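Local structure of YECBM32 (Yersinia enterocolitica, 2JDA) at residues Q85-G90 / L103-V108. The protein is a periplasmic, calcium-containing carbohydrate-binding module of the F5/8 type C (discoidin-like) family that binds polygalacturonic acid, a main component of pectin. Numbering follows the deposited sequence.
Sequences QPLAEG and LTFTPV
Leu87 carries its whole side of this contact, sending one methyl to Phe105 and the other to Val108. Leu87 CD1 sits 3.7 Å above the plane of the Phe105 ring and almost over its centre: the line from the centroid to this methyl tilts just 11° from the ring normal. This is a CH-pi contact with the aromatic face, and the nearest ring atom to Leu87 CD1 is Phe105 CZ, at 3.8 Å. Leu87 CD2 stays above the same face, displaced toward Phe105 CD1 (3.9 Å), and meets Val108 CG1 at 3.8 Å, with Val108 CG2 a little farther off. The two prongs of the leucine divide the contact, Leu87 CD1 resting on the ring face and Leu87 CD2 reaching on to Val108. It is wholly apolar; no hydrogen bond crosses between the two segments. The ring reaches the leucine because Phe105 holds CG between its own backbone N and carbonyl carbon (chi1 38°).

The bend at Thr106 separates Phe105 from Val108 along the chain, yet both still point toward Leu87. On the other segment, Leu87 and Ala88 both face Ile75 in a classic beta bulge, and both hydrogen-bond to its backbone. Ile59 touches Leu87 and Phe105, while Tyr77 packs against Leu87 and Val108. The contact therefore bridges the two sheets of the beta-sandwich, joining edge strand 85-92, paired with 71-78, to strands 101-105 and 107-110, which both pair with 53-63.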
loop_
_atom_site.group_PDB
_atom_site.type_symbol
_atom_site.label_atom_id
_atom_site.label_comp_id
_atom_site.label_asym_id
_atom_site.label_seq_id
_atom_site.Cartn_x
_atom_site.Cartn_y
_atom_site.Cartn_z
ATOM N N GLN A 85 -14.769 -3.406 0.080
ATOM C CA GLN A 85 -14.641 -4.848 0.045
ATOM C C GLN A 85 -13.192 -5.256 0.207
ATOM O O GLN A 85 -12.289 -4.598 -0.318
ATOM C CB GLN A 85 -15.190 -5.401 -1.259
ATOM C CG GLN A 85 -16.724 -5.302 -1.346
ATOM C CD GLN A 85 -17.234 -6.103 -2.546
ATOM O OE1 GLN A 85 -17.218 -5.582 -3.611
ATOM N NE2 GLN A 85 -17.519 -7.402 -2.367
ATOM N N PRO A 86 -12.922 -6.322 0.935
ATOM C CA PRO A 86 -11.546 -6.730 1.124
ATOM C C PRO A 86 -10.965 -7.457 -0.056
ATOM O O PRO A 86 -11.633 -8.370 -0.626
ATOM C CB PRO A 86 -11.620 -7.646 2.323
ATOM C CG PRO A 86 -12.934 -8.189 2.237
ATOM C CD PRO A 86 -13.858 -7.176 1.676
ATOM N N LEU A 87 -9.716 -7.112 -0.381
ATOM C CA LEU A 87 -8.884 -7.991 -1.202
ATOM C C LEU A 87 -8.211 -9.023 -0.347
ATOM O O LEU A 87 -8.108 -10.186 -0.781
ATOM C CB LEU A 87 -7.822 -7.245 -1.935
ATOM C CG LEU A 87 -8.212 -6.376 -3.105
ATOM C CD1 LEU A 87 -6.990 -5.681 -3.716
ATOM C CD2 LEU A 87 -8.970 -7.213 -4.187
ATOM N N ALA A 88 -7.764 -8.637 0.845
ATOM C CA ALA A 88 -7.205 -9.501 1.861
ATOM C C ALA A 88 -7.069 -8.747 3.168
ATOM O O ALA A 88 -6.804 -7.545 3.185
ATOM C CB ALA A 88 -5.829 -10.060 1.401
ATOM N N GLU A 89 -7.207 -9.446 4.274
ATOM C CA GLU A 89 -7.078 -8.859 5.587
ATOM C C GLU A 89 -5.995 -9.577 6.400
ATOM O O GLU A 89 -5.785 -10.808 6.238
ATOM C CB GLU A 89 -8.395 -8.853 6.346
ATOM C CG GLU A 89 -9.465 -8.004 5.732
ATOM C CD GLU A 89 -10.662 -7.818 6.654
ATOM O OE1 GLU A 89 -10.576 -7.055 7.658
ATOM O OE2 GLU A 89 -11.715 -8.399 6.336
ATOM N N GLY A 90 -5.313 -8.827 7.260
ATOM C CA GLY A 90 -4.335 -9.368 8.198
ATOM C C GLY A 90 -3.117 -9.997 7.520
ATOM O O GLY A 90 -2.617 -11.031 7.961
ATOM N N LEU A 103 1.813 -8.258 -5.154
ATOM C CA LEU A 103 0.650 -8.941 -4.596
ATOM C C LEU A 103 -0.360 -9.147 -5.674
ATOM O O LEU A 103 -0.702 -8.190 -6.382
ATOM C CB LEU A 103 0.033 -8.105 -3.456
ATOM C CG LEU A 103 0.999 -7.605 -2.380
ATOM C CD1 LEU A 103 0.222 -6.789 -1.380
ATOM C CD2 LEU A 103 1.790 -8.713 -1.750
ATOM N N THR A 104 -0.891 -10.363 -5.766
ATOM C CA THR A 104 -1.895 -10.691 -6.805
ATOM C C THR A 104 -3.142 -11.289 -6.173
ATOM O O THR A 104 -3.117 -11.750 -5.051
ATOM C CB THR A 104 -1.320 -11.632 -7.869
ATOM O OG1 THR A 104 -0.945 -12.870 -7.268
ATOM C CG2 THR A 104 -0.092 -11.062 -8.516
ATOM N N PHE A 105 -4.225 -11.303 -6.945
ATOM C CA PHE A 105 -5.537 -11.593 -6.431
ATOM C C PHE A 105 -6.471 -11.664 -7.637
ATOM O O PHE A 105 -6.147 -11.206 -8.742
ATOM C CB PHE A 105 -6.025 -10.513 -5.456
ATOM C CG PHE A 105 -5.622 -9.123 -5.862
ATOM C CD1 PHE A 105 -6.344 -8.424 -6.803
ATOM C CD2 PHE A 105 -4.482 -8.541 -5.346
ATOM C CE1 PHE A 105 -5.952 -7.140 -7.192
ATOM C CE2 PHE A 105 -4.072 -7.311 -5.731
ATOM C CZ PHE A 105 -4.803 -6.590 -6.670
ATOM N N THR A 106 -7.621 -12.266 -7.429
ATOM C CA THR A 106 -8.685 -12.257 -8.445
ATOM C C THR A 106 -8.919 -10.799 -8.867
ATOM O O THR A 106 -9.195 -9.949 -7.981
ATOM C CB THR A 106 -9.969 -12.801 -7.843
ATOM O OG1 THR A 106 -9.840 -14.219 -7.630
ATOM C CG2 THR A 106 -11.118 -12.626 -8.803
ATOM N N PRO A 107 -8.847 -10.480 -10.143
ATOM C CA PRO A 107 -9.054 -9.089 -10.540
ATOM C C PRO A 107 -10.396 -8.549 -10.163
ATOM O O PRO A 107 -11.408 -9.208 -10.224
ATOM C CB PRO A 107 -8.848 -9.113 -12.048
ATOM C CG PRO A 107 -7.933 -10.301 -12.254
ATOM C CD PRO A 107 -8.331 -11.297 -11.262
ATOM N N VAL A 108 -10.367 -7.263 -9.781
ATOM C CA VAL A 108 -11.545 -6.499 -9.381
ATOM C C VAL A 108 -11.583 -5.198 -10.157
ATOM O O VAL A 108 -10.608 -4.802 -10.776
ATOM C CB VAL A 108 -11.543 -6.193 -7.858
ATOM C CG1 VAL A 108 -11.449 -7.478 -7.045
ATOM C CG2 VAL A 108 -10.437 -5.242 -7.472
#